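Long-range contacts in Maltose/maltodextrin transport permease homologue (Bdellovibrio bacteriovorus HD100, PDB 6FFL), which probably serves as the maltose/maltodextrin-binding domain of an ABC transporter in which this domain is fused to the membrane subunit MalF, and here holds maltotriose: residues A[115-123]-A[246-254]; A[297-305]-A[312-322]. All coordinates share one frame; numbering follows the deposited sequence.

How the contacts relate
From the N terminus, the chain passes strand 4-9 and its neighbours, then reaches 115-123. Contact 1 closes the longer loop: 122 residues, including strand 228-234, separate its two segments, and 246-254 returns to form the edge of a four-stranded sheet. The chain next runs through strand 266-274, which belongs to the seven-stranded sheet that also holds strand 4-9. Contact 2 then closes a short loop of six residues, folding 312-322 back on helix 297-307. The two contacts are in series and neither nest nor cross. The centres of contact 1 and contact 2 lie about 23 Å apart. The nearest atoms of contact 1 and contact 2 are about 10 Å apart, without touching.

Contact 1. Residues A[115-123]-A[246-254]; sequences HLMLLYNKK and VDFGIARIP
Tyr120 lays one face of its ring over Gly249, the residue paired with it across two antiparallel strands. The CA of Gly249 stands 3.8 Å from the Tyr120 ring centroid, a CH-pi contact over the face. The first torsion sets this up: CG of Tyr120 sits between its own backbone N and carbonyl carbon (chi1 54°), which turns the ring back over the neighbouring strand. There is no side chain on Gly249 to block it. At the ring's edge a water joins Tyr120 OH to Ile250 O.

The opposite face of the sheet, away from Tyr120, carries Met117, Leu119, Phe248 and Ile250. Met117 is bent at chi3 (75°), and its SD meets Ile250 CG2 at 3.8 Å. Leu119 and Phe248 lie side by side and point the same way, with Leu119 CD2 3.9 Å from Phe248 CD2. Tyr241 of helix 238-243 touches both.

Lys122 stretches out beyond CG and crosses Asp247 at about a right angle. Its CD comes 3.4 Å from Asp247 OD1, so the aliphatic part does the touching. The charges stay apart: Lys122 NZ is 4.2 Å from Asp247 OD1, beyond a salt bridge. A water bridges Asn121 OD1 and Asp247 N. Asn121 OD1 also accepts from Lys123 N in an Asx turn, while ND2 bonds Asn226.

Leu118 pairs with Ala251, and Tyr120 with Gly249, by two backbone bonds each. Lys122 N adds a nearly straight bond to Asp247 O, 2.8 Å long at 165°. On its other side strand 116-121 bonds to strand 228-234. Strand 248-251 forms the edge of the four-stranded mixed sheet of this solute-binding protein, antiparallel to the inner strand 116-121, with the side chain of Leu116 about 6 Å from a bound glucose unit.

Contact 2. Residues A[297-305]-A[312-322]; sequences TPVQLLFAE and SNLQARESDIV
Gln300 reaches from helix 297-307 to the backbone at the start of 312-322. Its OE1 accepts from Asn313 N at 2.9 Å. This bond is nearly straight (171° at the hydrogen) and lies in the carbonyl plane, on a lone pair. The side chain is extended beyond CG (chi2 -158°), which carries the amide across to the facing chain. The other end of the amide, NE2, bonds back to Thr295 O. Partners at both ends would hold this buried amide in one rotation. NE2 also lies 2.9 Å from Ser312 OG, which is hydrogen-bonded to Gly109 O.

Two further polar side chains shape the 312-322 segment. Asn313 OD1 accepts from Ala316 N in an Asx motif, again on a lone pair. Thr297 crosses this asparagine at about a right angle, with Thr297 OG1 3.4 Å from Asn313 CG. Ser319 takes the N-cap position of helix 320-323, and its OG accepts from Ile321 N at 3.1 Å. Helix 297-307 leads through strand 310-311 into the 3-10 segment 316-318 and the short helix 320-323, which fold back on it in the solute-binding domain.

Leu301 is inserted between that 3-10 segment and the start of helix 320-323. Its CD2 methyl lies against the backbone carbonyl O of Ala316. The carbon contacts of CD2 are Ser319 CB, at 3.7 Å, and Val322 CG2. Nearer the start of the helix, Thr297 CG2 meets Ala316 CB. Ile321 uses both its branches. CG2 packs against the Ala304-Glu305 backbone and lies 3.8 Å from Ala304 CB. CD1 lies between Leu301 and Glu305, 4.2 Å from Leu301 CB. Pro311 of strand 310-311 touches Gln300, Ala316 and Val322, while Leu302 and Phe303 pack on helix 13-29.

Contact 1. Residues A[115-123]-A[246-254]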
ATOM      1  N   HIS A 115       2.123  -0.108  -4.948  1.00 13.71           N
ATOM      2  CA  HIS A 115       1.093  -0.273  -5.959  1.00 13.28           C
ATOM      3  C   HIS A 115       0.642  -1.728  -6.031  1.00 14.85           C
ATOM      4  O   HIS A 115       1.451  -2.652  -5.883  1.00 14.67           O
ATOM      5  CB  HIS A 115       1.601   0.184  -7.328  1.00 14.93           C
ATOM      6  CG  HIS A 115       2.904  -0.440  -7.740  1.00 16.27           C
ATOM      7  ND1 HIS A 115       4.057  -0.338  -6.982  1.00 13.38           N
ATOM      8  CD2 HIS A 115       3.239  -1.159  -8.835  1.00 14.67           C
ATOM      9  CE1 HIS A 115       5.044  -0.965  -7.600  1.00 17.87           C
ATOM     10  NE2 HIS A 115       4.573  -1.474  -8.728  1.00 18.09           N
ATOM     11  N   LEU A 116      -0.651  -1.920  -6.285  1.00 11.45           N
ATOM     12  CA  LEU A 116      -1.222  -3.246  -6.467  1.00  9.70           C
ATOM     13  C   LEU A 116      -1.060  -3.728  -7.903  1.00 14.55           C
ATOM     14  O   LEU A 116      -1.005  -2.938  -8.849  1.00 13.88           O
ATOM     15  CB  LEU A 116      -2.700  -3.243  -6.107  1.00 14.11           C
ATOM     16  CG  LEU A 116      -2.990  -2.953  -4.643  1.00 12.38           C
ATOM     17  CD1 LEU A 116      -4.506  -2.784  -4.468  1.00 10.72           C
ATOM     18  CD2 LEU A 116      -2.460  -4.063  -3.755  1.00 11.01           C
ATOM     19  N   MET A 117      -1.015  -5.047  -8.058  1.00 11.03           N
ATOM     20  CA  MET A 117      -0.830  -5.647  -9.372  1.00 11.68           C
ATOM     21  C   MET A 117      -1.389  -7.059  -9.313  1.00 15.54           C
ATOM     22  O   MET A 117      -1.748  -7.552  -8.245  1.00 11.66           O
ATOM     23  CB  MET A 117       0.649  -5.659  -9.762  1.00 11.93           C
ATOM     24  CG  MET A 117       1.467  -6.660  -8.971  1.00 10.73           C
ATOM     25  SD  MET A 117       3.194  -6.175  -8.759  1.00 14.08           S
ATOM     26  CE  MET A 117       3.033  -4.877  -7.516  1.00 13.61           C
ATOM     27  N   LEU A 118      -1.456  -7.709 -10.474  1.00 11.10           N
ATOM     28  CA  LEU A 118      -1.760  -9.134 -10.523  1.00 14.16           C
ATOM     29  C   LEU A 118      -0.461  -9.911 -10.359  1.00 13.42           C
ATOM     30  O   LEU A 118       0.552  -9.575 -10.979  1.00 16.01           O
ATOM     31  CB  LEU A 118      -2.447  -9.508 -11.845  1.00 10.93           C
ATOM     32  CG  LEU A 118      -3.003 -10.936 -11.918  1.00 13.52           C
ATOM     33  CD1 LEU A 118      -4.299 -11.019 -11.132  1.00 12.99           C
ATOM     34  CD2 LEU A 118      -3.225 -11.364 -13.374  1.00 18.78           C
ATOM     35  N   LEU A 119      -0.472 -10.911  -9.480  1.00 11.73           N
ATOM     36  CA  LEU A 119       0.630 -11.852  -9.362  1.00 11.57           C
ATOM     37  C   LEU A 119       0.081 -13.205  -9.756  1.00 11.03           C
ATOM     38  O   LEU A 119      -1.081 -13.510  -9.471  1.00 14.11           O
ATOM     39  CB  LEU A 119       1.207 -11.915  -7.930  1.00 12.75           C
ATOM     40  CG  LEU A 119       1.791 -10.610  -7.372  1.00 16.30           C
ATOM     41  CD1 LEU A 119       0.706  -9.762  -6.703  1.00 15.48           C
ATOM     42  CD2 LEU A 119       2.913 -10.938  -6.384  1.00 15.84           C
ATOM     43  N   TYR A 120       0.903 -14.019 -10.406  1.00 12.82           N
ATOM     44  CA  TYR A 120       0.429 -15.329 -10.822  1.00 16.69           C
ATOM     45  C   TYR A 120       1.518 -16.353 -10.563  1.00 15.90           C
ATOM     46  O   TYR A 120       2.706 -16.058 -10.729  1.00 17.00           O
ATOM     47  CB  TYR A 120      -0.001 -15.350 -12.303  1.00 14.39           C
ATOM     48  CG  TYR A 120       1.024 -14.858 -13.307  1.00 15.72           C
ATOM     49  CD1 TYR A 120       1.146 -13.505 -13.602  1.00 17.66           C
ATOM     50  CD2 TYR A 120       1.845 -15.755 -13.985  1.00 17.21           C
ATOM     51  CE1 TYR A 120       2.078 -13.053 -14.539  1.00 18.60           C
ATOM     52  CE2 TYR A 120       2.776 -15.314 -14.915  1.00 25.13           C
ATOM     53  CZ  TYR A 120       2.886 -13.968 -15.186  1.00 20.83           C
ATOM     54  OH  TYR A 120       3.808 -13.534 -16.115  1.00 20.40           O
ATOM     55  N   ASN A 121       1.096 -17.552 -10.150  1.00 13.76           N
ATOM     56  CA  ASN A 121       1.998 -18.653  -9.843  1.00 15.43           C
ATOM     57  C   ASN A 121       2.301 -19.404 -11.137  1.00 18.19           C
ATOM     58  O   ASN A 121       1.397 -19.964 -11.767  1.00 21.69           O
ATOM     59  CB  ASN A 121       1.354 -19.565  -8.791  1.00 18.70           C
ATOM     60  CG  ASN A 121       2.306 -20.629  -8.242  1.00 18.03           C
ATOM     61  OD1 ASN A 121       3.298 -20.989  -8.874  1.00 22.62           O
ATOM     62  ND2 ASN A 121       1.989 -21.147  -7.052  1.00 21.19           N
ATOM     63  N   LYS A 122       3.569 -19.394 -11.544  1.00 16.67           N
ATOM     64  CA  LYS A 122       3.958 -20.021 -12.799  1.00 18.22           C
ATOM     65  C   LYS A 122       3.853 -21.541 -12.769  1.00 19.27           C
ATOM     66  O   LYS A 122       3.990 -22.167 -13.827  1.00 22.27           O
ATOM     67  CB  LYS A 122       5.371 -19.575 -13.161  1.00 19.23           C
ATOM     68  CG  LYS A 122       5.421 -18.110 -13.551  1.00 22.25           C
ATOM     69  CD  LYS A 122       6.861 -17.636 -13.678  1.00 35.30           C
ATOM     70  CE  LYS A 122       6.933 -16.211 -14.200  1.00 43.56           C
ATOM     71  NZ  LYS A 122       8.342 -15.787 -14.456  1.00 52.04           N
ATOM     72  N   LYS A 123       3.608 -22.151 -11.602  1.00 21.64           N
ATOM     73  CA  LYS A 123       3.224 -23.562 -11.580  1.00 27.00           C
ATOM     74  C   LYS A 123       1.945 -23.794 -12.373  1.00 24.31           C
ATOM     75  O   LYS A 123       1.735 -24.885 -12.912  1.00 25.43           O
ATOM     76  CB  LYS A 123       3.010 -24.047 -10.141  1.00 25.22           C
ATOM     77  CG  LYS A 123       4.186 -24.703  -9.477  1.00 34.75           C
ATOM     78  CD  LYS A 123       3.819 -25.121  -8.054  1.00 35.05           C
ATOM     79  CE  LYS A 123       4.455 -26.447  -7.680  1.00 48.84           C
ATOM     80  NZ  LYS A 123       5.873 -26.533  -8.126  1.00 51.21           N
ATOM     81  N   VAL A 246       7.964 -19.080  -4.151  1.00 23.26           N
ATOM     82  CA  VAL A 246       6.923 -19.026  -5.167  1.00 22.79           C
ATOM     83  C   VAL A 246       7.552 -18.476  -6.441  1.00 21.63           C
ATOM     84  O   VAL A 246       8.133 -17.386  -6.432  1.00 26.41           O
ATOM     85  CB  VAL A 246       5.742 -18.151  -4.718  1.00 23.29           C
ATOM     86  CG1 VAL A 246       4.624 -18.201  -5.764  1.00 23.60           C
ATOM     87  CG2 VAL A 246       5.233 -18.579  -3.346  1.00 24.09           C
ATOM     88  N   ASP A 247       7.445 -19.235  -7.531  1.00 20.78           N
ATOM     89  CA  ASP A 247       7.858 -18.773  -8.856  1.00 22.26           C
ATOM     90  C   ASP A 247       6.699 -17.978  -9.443  1.00 19.24           C
ATOM     91  O   ASP A 247       5.791 -18.528 -10.068  1.00 23.07           O
ATOM     92  CB  ASP A 247       8.241 -19.949  -9.746  1.00 27.80           C
ATOM     93  CG  ASP A 247       8.774 -19.506 -11.096  1.00 30.29           C
ATOM     94  OD1 ASP A 247       9.118 -18.315 -11.243  1.00 28.46           O
ATOM     95  OD2 ASP A 247       8.841 -20.345 -12.012  1.00 31.46           O
ATOM     96  N   PHE A 248       6.715 -16.668  -9.224  1.00 19.24           N
ATOM     97  CA  PHE A 248       5.601 -15.825  -9.630  1.00 19.93           C
ATOM     98  C   PHE A 248       6.009 -14.842 -10.720  1.00 22.96           C
ATOM     99  O   PHE A 248       7.173 -14.439 -10.820  1.00 22.45           O
ATOM    100  CB  PHE A 248       5.011 -15.057  -8.435  1.00 17.81           C
ATOM    101  CG  PHE A 248       5.939 -14.018  -7.835  1.00 18.37           C
ATOM    102  CD1 PHE A 248       6.840 -14.358  -6.834  1.00 21.67           C
ATOM    103  CD2 PHE A 248       5.873 -12.702  -8.249  1.00 12.99           C
ATOM    104  CE1 PHE A 248       7.673 -13.398  -6.269  1.00 22.59           C
ATOM    105  CE2 PHE A 248       6.697 -11.729  -7.690  1.00 17.34           C
ATOM    106  CZ  PHE A 248       7.600 -12.077  -6.697  1.00 20.77           C
ATOM    107  N   GLY A 249       5.026 -14.474 -11.544  1.00 18.00           N
ATOM    108  CA  GLY A 249       5.128 -13.340 -12.433  1.00 14.11           C
ATOM    109  C   GLY A 249       4.200 -12.235 -11.951  1.00 17.04           C
ATOM    110  O   GLY A 249       3.380 -12.426 -11.054  1.00 15.61           O
ATOM    111  N   ILE A 250       4.345 -11.060 -12.564  1.00 14.50           N
ATOM    112  CA  ILE A 250       3.509  -9.914 -12.223  1.00 11.72           C
ATOM    113  C   ILE A 250       2.958  -9.314 -13.508  1.00 13.84           C
ATOM    114  O   ILE A 250       3.535  -9.486 -14.586  1.00 15.02           O
ATOM    115  CB  ILE A 250       4.254  -8.836 -11.398  1.00 11.64           C
ATOM    116  CG1 ILE A 250       5.404  -8.206 -12.192  1.00 16.15           C
ATOM    117  CG2 ILE A 250       4.766  -9.404 -10.071  1.00 17.27           C
ATOM    118  CD1 ILE A 250       6.007  -6.974 -11.465  1.00 16.78           C
ATOM    119  N   ALA A 251       1.817  -8.633 -13.388  1.00 12.76           N
ATOM    120  CA  ALA A 251       1.149  -8.043 -14.542  1.00 14.15           C
ATOM    121  C   ALA A 251       0.202  -6.960 -14.054  1.00 10.86           C
ATOM    122  O   ALA A 251      -0.140  -6.893 -12.873  1.00 13.35           O
ATOM    123  CB  ALA A 251       0.367  -9.090 -15.351  1.00 16.91           C
ATOM    124  N   ARG A 252      -0.244  -6.120 -14.986  1.00 11.40           N
ATOM    125  CA  ARG A 252      -1.329  -5.200 -14.663  1.00 11.80           C
ATOM    126  C   ARG A 252      -2.555  -5.962 -14.172  1.00 14.92           C
ATOM    127  O   ARG A 252      -2.870  -7.043 -14.682  1.00 15.03           O
ATOM    128  CB  ARG A 252      -1.708  -4.383 -15.905  1.00 12.49           C
ATOM    129  CG  ARG A 252      -0.640  -3.426 -16.372  1.00 13.87           C
ATOM    130  CD  ARG A 252      -1.087  -2.651 -17.598  1.00 13.23           C
ATOM    131  NE  ARG A 252      -0.099  -1.639 -17.947  1.00 15.81           N
ATOM    132  CZ  ARG A 252      -0.210  -0.800 -18.969  1.00 21.92           C
ATOM    133  NH1 ARG A 252      -1.281  -0.843 -19.746  1.00 22.69           N
ATOM    134  NH2 ARG A 252       0.751   0.091 -19.204  1.00 20.98           N
ATOM    135  N   ILE A 253      -3.272  -5.384 -13.205  1.00 11.39           N
ATOM    136  CA  ILE A 253      -4.631  -5.867 -12.935  1.00 10.04           C
ATOM    137  C   ILE A 253      -5.367  -5.773 -14.266  1.00 11.96           C
ATOM    138  O   ILE A 253      -5.301  -4.731 -14.931  1.00 11.83           O
ATOM    139  CB  ILE A 253      -5.330  -5.055 -11.832  1.00 10.70           C
ATOM    140  CG1 ILE A 253      -4.603  -5.226 -10.496  1.00 12.52           C
ATOM    141  CG2 ILE A 253      -6.791  -5.473 -11.693  1.00 14.01           C
ATOM    142  CD1 ILE A 253      -5.025  -4.179  -9.436  1.00 11.97           C
ATOM    143  N   PRO A 254      -6.031  -6.837 -14.716  1.00 14.00           N
ATOM    144  CA  PRO A 254      -6.501  -6.876 -16.108  1.00 13.91           C
ATOM    145  C   PRO A 254      -7.514  -5.781 -16.433  1.00 13.74           C
ATOM    146  O   PRO A 254      -8.332  -5.377 -15.599  1.00 13.34           O
ATOM    147  CB  PRO A 254      -7.129  -8.268 -16.226  1.00 11.81           C
ATOM    148  CG  PRO A 254      -6.360  -9.094 -15.258  1.00 11.08           C
ATOM    149  CD  PRO A 254      -6.081  -8.166 -14.079  1.00 12.56           C
TER
HETATM  150  O   HOH W   1      -2.203  -3.155 -11.511  1.00 13.40           O
HETATM  151  O   HOH W   2       3.829 -10.841 -16.753  1.00 26.72           O
HETATM  152  O   HOH W   3       5.703 -21.537  -7.596  1.00 24.38           O
HETATM  153  O   HOH W   4       8.866 -13.742 -13.119  1.00 40.80           O

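Contact 2. Residues A[297-305]-A[312-322]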
ATOM      1  N   THR A 297      21.411   6.040   0.457  1.00 18.36           N
ATOM      2  CA  THR A 297      21.432   5.108  -0.666  1.00 20.52           C
ATOM      3  C   THR A 297      21.910   3.713  -0.268  1.00 18.62           C
ATOM      4  O   THR A 297      21.325   2.730  -0.761  1.00 19.97           O
ATOM      5  CB  THR A 297      22.261   5.717  -1.806  1.00 18.22           C
ATOM      6  OG1 THR A 297      21.466   6.715  -2.455  1.00 17.85           O
ATOM      7  CG2 THR A 297      22.668   4.645  -2.853  1.00 18.47           C
ATOM      8  N   PRO A 298      22.901   3.540   0.615  1.00 18.56           N
ATOM      9  CA  PRO A 298      23.226   2.174   1.063  1.00 21.23           C
ATOM     10  C   PRO A 298      22.044   1.423   1.653  1.00 18.59           C
ATOM     11  O   PRO A 298      21.876   0.233   1.357  1.00 20.44           O
ATOM     12  CB  PRO A 298      24.344   2.410   2.087  1.00 22.30           C
ATOM     13  CG  PRO A 298      25.044   3.618   1.562  1.00 26.63           C
ATOM     14  CD  PRO A 298      23.944   4.503   1.034  1.00 24.88           C
ATOM     15  N   VAL A 299      21.186   2.086   2.440  1.00 19.21           N
ATOM     16  CA  VAL A 299      20.020   1.396   2.994  1.00 16.32           C
ATOM     17  C   VAL A 299      18.961   1.159   1.921  1.00 17.70           C
ATOM     18  O   VAL A 299      18.338   0.092   1.875  1.00 16.89           O
ATOM     19  CB  VAL A 299      19.440   2.181   4.188  1.00 20.01           C
ATOM     20  CG1 VAL A 299      18.141   1.528   4.660  1.00 16.69           C
ATOM     21  CG2 VAL A 299      20.446   2.232   5.325  1.00 21.66           C
ATOM     22  N   GLN A 300      18.721   2.147   1.053  1.00 16.81           N
ATOM     23  CA  GLN A 300      17.758   1.946  -0.032  1.00 16.94           C
ATOM     24  C   GLN A 300      18.152   0.765  -0.911  1.00 19.41           C
ATOM     25  O   GLN A 300      17.293  -0.012  -1.344  1.00 17.12           O
ATOM     26  CB  GLN A 300      17.648   3.210  -0.880  1.00 15.74           C
ATOM     27  CG  GLN A 300      17.089   4.418  -0.136  1.00 14.31           C
ATOM     28  CD  GLN A 300      16.510   5.449  -1.083  1.00 16.64           C
ATOM     29  OE1 GLN A 300      16.257   5.152  -2.249  1.00 14.95           O
ATOM     30  NE2 GLN A 300      16.286   6.669  -0.581  1.00 14.40           N
ATOM     31  N   LEU A 301      19.443   0.620  -1.192  1.00 18.00           N
ATOM     32  CA  LEU A 301      19.887  -0.483  -2.033  1.00 18.13           C
ATOM     33  C   LEU A 301      19.890  -1.814  -1.293  1.00 19.07           C
ATOM     34  O   LEU A 301      19.829  -2.866  -1.937  1.00 21.80           O
ATOM     35  CB  LEU A 301      21.274  -0.181  -2.602  1.00 22.72           C
ATOM     36  CG  LEU A 301      21.316   0.939  -3.650  1.00 23.07           C
ATOM     37  CD1 LEU A 301      22.761   1.245  -4.077  1.00 20.65           C
ATOM     38  CD2 LEU A 301      20.437   0.598  -4.852  1.00 17.09           C
ATOM     39  N   LEU A 302      19.983  -1.796   0.035  1.00 16.42           N
ATOM     40  CA  LEU A 302      19.788  -3.025   0.797  1.00 20.45           C
ATOM     41  C   LEU A 302      18.370  -3.550   0.610  1.00 20.47           C
ATOM     42  O   LEU A 302      18.165  -4.746   0.352  1.00 19.66           O
ATOM     43  CB  LEU A 302      20.080  -2.778   2.277  1.00 22.14           C
ATOM     44  CG  LEU A 302      19.990  -3.986   3.205  1.00 26.32           C
ATOM     45  CD1 LEU A 302      21.012  -5.049   2.824  1.00 30.18           C
ATOM     46  CD2 LEU A 302      20.194  -3.523   4.647  1.00 29.81           C
ATOM     47  N   PHE A 303      17.374  -2.663   0.734  1.00 17.77           N
ATOM     48  CA  PHE A 303      15.990  -3.045   0.452  1.00 18.17           C
ATOM     49  C   PHE A 303      15.835  -3.461  -1.002  1.00 19.86           C
ATOM     50  O   PHE A 303      15.198  -4.474  -1.308  1.00 16.85           O
ATOM     51  CB  PHE A 303      15.030  -1.895   0.768  1.00 19.12           C
ATOM     52  CG  PHE A 303      14.712  -1.752   2.227  1.00 19.66           C
ATOM     53  CD1 PHE A 303      13.753  -2.561   2.817  1.00 16.11           C
ATOM     54  CD2 PHE A 303      15.360  -0.804   3.005  1.00 17.82           C
ATOM     55  CE1 PHE A 303      13.448  -2.433   4.149  1.00 14.60           C
ATOM     56  CE2 PHE A 303      15.064  -0.677   4.342  1.00 17.79           C
ATOM     57  CZ  PHE A 303      14.103  -1.503   4.920  1.00 17.11           C
ATOM     58  N   ALA A 304      16.406  -2.677  -1.920  1.00 15.87           N
ATOM     59  CA  ALA A 304      16.301  -3.031  -3.335  1.00 17.70           C
ATOM     60  C   ALA A 304      16.862  -4.426  -3.592  1.00 18.78           C
ATOM     61  O   ALA A 304      16.283  -5.205  -4.358  1.00 19.25           O
ATOM     62  CB  ALA A 304      17.016  -1.982  -4.194  1.00 19.98           C
ATOM     63  N   GLU A 305      17.960  -4.778  -2.920  1.00 18.54           N
ATOM     64  CA  GLU A 305      18.591  -6.070  -3.157  1.00 21.58           C
ATOM     65  C   GLU A 305      17.807  -7.215  -2.523  1.00 22.64           C
ATOM     66  O   GLU A 305      17.671  -8.285  -3.130  1.00 26.17           O
ATOM     67  CB  GLU A 305      20.023  -6.045  -2.627  1.00 22.84           C
ATOM     68  CG  GLU A 305      20.764  -7.369  -2.709  1.00 36.81           C
ATOM     69  CD  GLU A 305      22.176  -7.252  -2.159  1.00 53.35           C
ATOM     70  OE1 GLU A 305      22.327  -7.089  -0.928  1.00 57.27           O
ATOM     71  OE2 GLU A 305      23.132  -7.298  -2.961  1.00 61.39           O
ATOM     72  N   SER A 312      13.806   5.313  -3.869  1.00 13.26           N
ATOM     73  CA  SER A 312      13.336   6.672  -4.090  1.00 15.32           C
ATOM     74  C   SER A 312      14.454   7.599  -4.552  1.00 13.47           C
ATOM     75  O   SER A 312      14.187   8.592  -5.237  1.00 17.22           O
ATOM     76  CB  SER A 312      12.716   7.212  -2.805  1.00 16.18           C
ATOM     77  OG  SER A 312      13.658   7.171  -1.753  1.00 15.88           O
ATOM     78  N   ASN A 313      15.701   7.315  -4.172  1.00 15.42           N
ATOM     79  CA  ASN A 313      16.813   8.160  -4.582  1.00 16.86           C
ATOM     80  C   ASN A 313      17.119   7.922  -6.059  1.00 15.18           C
ATOM     81  O   ASN A 313      17.244   6.778  -6.497  1.00 16.96           O
ATOM     82  CB  ASN A 313      18.039   7.871  -3.720  1.00 17.45           C
ATOM     83  CG  ASN A 313      19.234   8.706  -4.120  1.00 18.31           C
ATOM     84  OD1 ASN A 313      19.878   8.434  -5.127  1.00 18.86           O
ATOM     85  ND2 ASN A 313      19.529   9.743  -3.330  1.00 17.12           N
ATOM     86  N   LEU A 314      17.208   9.008  -6.831  1.00 17.11           N
ATOM     87  CA  LEU A 314      17.298   8.883  -8.283  1.00 18.20           C
ATOM     88  C   LEU A 314      18.626   8.274  -8.711  1.00 22.66           C
ATOM     89  O   LEU A 314      18.653   7.401  -9.585  1.00 22.53           O
ATOM     90  CB  LEU A 314      17.086  10.251  -8.946  1.00 16.61           C
ATOM     91  CG  LEU A 314      15.700  10.875  -8.666  1.00 18.83           C
ATOM     92  CD1 LEU A 314      15.571  12.270  -9.261  1.00 22.08           C
ATOM     93  CD2 LEU A 314      14.557   9.971  -9.155  1.00 21.03           C
ATOM     94  N   GLN A 315      19.742   8.716  -8.117  1.00 17.44           N
ATOM     95  CA  GLN A 315      21.028   8.135  -8.494  1.00 18.26           C
ATOM     96  C   GLN A 315      21.145   6.672  -8.070  1.00 17.98           C
ATOM     97  O   GLN A 315      21.845   5.894  -8.731  1.00 18.60           O
ATOM     98  CB  GLN A 315      22.191   8.943  -7.905  1.00 18.98           C
ATOM     99  CG  GLN A 315      23.587   8.561  -8.467  1.00 20.06           C
ATOM    100  CD  GLN A 315      23.689   8.662  -9.990  1.00 21.70           C
ATOM    101  OE1 GLN A 315      23.004   9.454 -10.622  1.00 21.58           O
ATOM    102  NE2 GLN A 315      24.580   7.856 -10.580  1.00 22.05           N
ATOM    103  N   ALA A 316      20.487   6.279  -6.978  1.00 17.18           N
ATOM    104  CA  ALA A 316      20.550   4.882  -6.543  1.00 17.26           C
ATOM    105  C   ALA A 316      19.973   3.934  -7.591  1.00 21.11           C
ATOM    106  O   ALA A 316      20.341   2.752  -7.630  1.00 19.89           O
ATOM    107  CB  ALA A 316      19.801   4.697  -5.221  1.00 16.27           C
ATOM    108  N   ARG A 317      19.069   4.429  -8.438  1.00 18.36           N
ATOM    109  CA  ARG A 317      18.466   3.607  -9.479  1.00 21.58           C
ATOM    110  C   ARG A 317      19.446   3.233 -10.582  1.00 23.12           C
ATOM    111  O   ARG A 317      19.107   2.394 -11.423  1.00 22.60           O
ATOM    112  CB  ARG A 317      17.272   4.334 -10.083  1.00 19.33           C
ATOM    113  CG  ARG A 317      16.141   4.590  -9.084  1.00 19.06           C
ATOM    114  CD  ARG A 317      15.004   5.357  -9.708  1.00 16.96           C
ATOM    115  NE  ARG A 317      13.910   5.540  -8.754  1.00 18.37           N
ATOM    116  CZ  ARG A 317      12.804   6.231  -9.003  1.00 22.39           C
ATOM    117  NH1 ARG A 317      12.638   6.822 -10.179  1.00 23.42           N
ATOM    118  NH2 ARG A 317      11.864   6.328  -8.069  1.00 17.92           N
ATOM    119  N   GLU A 318      20.635   3.837 -10.614  1.00 21.31           N
ATOM    120  CA  GLU A 318      21.651   3.435 -11.581  1.00 20.14           C
ATOM    121  C   GLU A 318      22.445   2.210 -11.134  1.00 22.63           C
ATOM    122  O   GLU A 318      23.285   1.715 -11.899  1.00 26.41           O
ATOM    123  CB  GLU A 318      22.593   4.617 -11.863  1.00 23.33           C
ATOM    124  CG  GLU A 318      21.889   5.857 -12.406  1.00 26.71           C
ATOM    125  CD  GLU A 318      21.257   5.642 -13.782  1.00 49.13           C
ATOM    126  OE1 GLU A 318      20.604   6.584 -14.287  1.00 58.01           O
ATOM    127  OE2 GLU A 318      21.420   4.550 -14.368  1.00 49.22           O
ATOM    128  N   SER A 319      22.181   1.700  -9.936  1.00 19.57           N
ATOM    129  CA  SER A 319      22.853   0.510  -9.433  1.00 27.07           C
ATOM    130  C   SER A 319      22.462  -0.730 -10.230  1.00 29.42           C
ATOM    131  O   SER A 319      21.323  -0.873 -10.690  1.00 26.04           O
ATOM    132  CB  SER A 319      22.507   0.302  -7.956  1.00 32.80           C
ATOM    133  OG  SER A 319      23.028  -0.921  -7.464  1.00 28.09           O
ATOM    134  N   ASP A 320      23.434  -1.639 -10.380  1.00 25.57           N
ATOM    135  CA  ASP A 320      23.158  -2.966 -10.934  1.00 25.66           C
ATOM    136  C   ASP A 320      22.047  -3.677 -10.178  1.00 24.05           C
ATOM    137  O   ASP A 320      21.315  -4.486 -10.761  1.00 26.58           O
ATOM    138  CB  ASP A 320      24.419  -3.828 -10.886  1.00 25.71           C
ATOM    139  CG  ASP A 320      25.324  -3.598 -12.073  1.00 43.62           C
ATOM    140  OD1 ASP A 320      26.471  -4.090 -12.039  1.00 54.38           O
ATOM    141  OD2 ASP A 320      24.892  -2.913 -13.025  1.00 44.18           O
ATOM    142  N   ILE A 321      21.942  -3.426  -8.875  1.00 25.42           N
ATOM    143  CA  ILE A 321      20.897  -4.047  -8.069  1.00 19.58           C
ATOM    144  C   ILE A 321      19.520  -3.721  -8.636  1.00 24.52           C
ATOM    145  O   ILE A 321      18.628  -4.580  -8.695  1.00 21.54           O
ATOM    146  CB  ILE A 321      21.041  -3.583  -6.611  1.00 22.62           C
ATOM    147  CG1 ILE A 321      22.341  -4.116  -6.005  1.00 24.14           C
ATOM    148  CG2 ILE A 321      19.820  -3.984  -5.790  1.00 25.54           C
ATOM    149  CD1 ILE A 321      22.637  -3.562  -4.607  1.00 28.03           C
ATOM    150  N   VAL A 322      19.338  -2.476  -9.077  1.00 19.48           N
ATOM    151  CA  VAL A 322      18.077  -2.029  -9.650  1.00 19.49           C
ATOM    152  C   VAL A 322      17.955  -2.466 -11.104  1.00 21.92           C
ATOM    153  O   VAL A 322      16.928  -3.017 -11.518  1.00 21.58           O
ATOM    154  CB  VAL A 322      17.964  -0.501  -9.506  1.00 17.13           C
ATOM    155  CG1 VAL A 322      16.722   0.030 -10.206  1.00 22.16           C
ATOM    156  CG2 VAL A 322      17.928  -0.131  -8.027  1.00 19.04           C
TER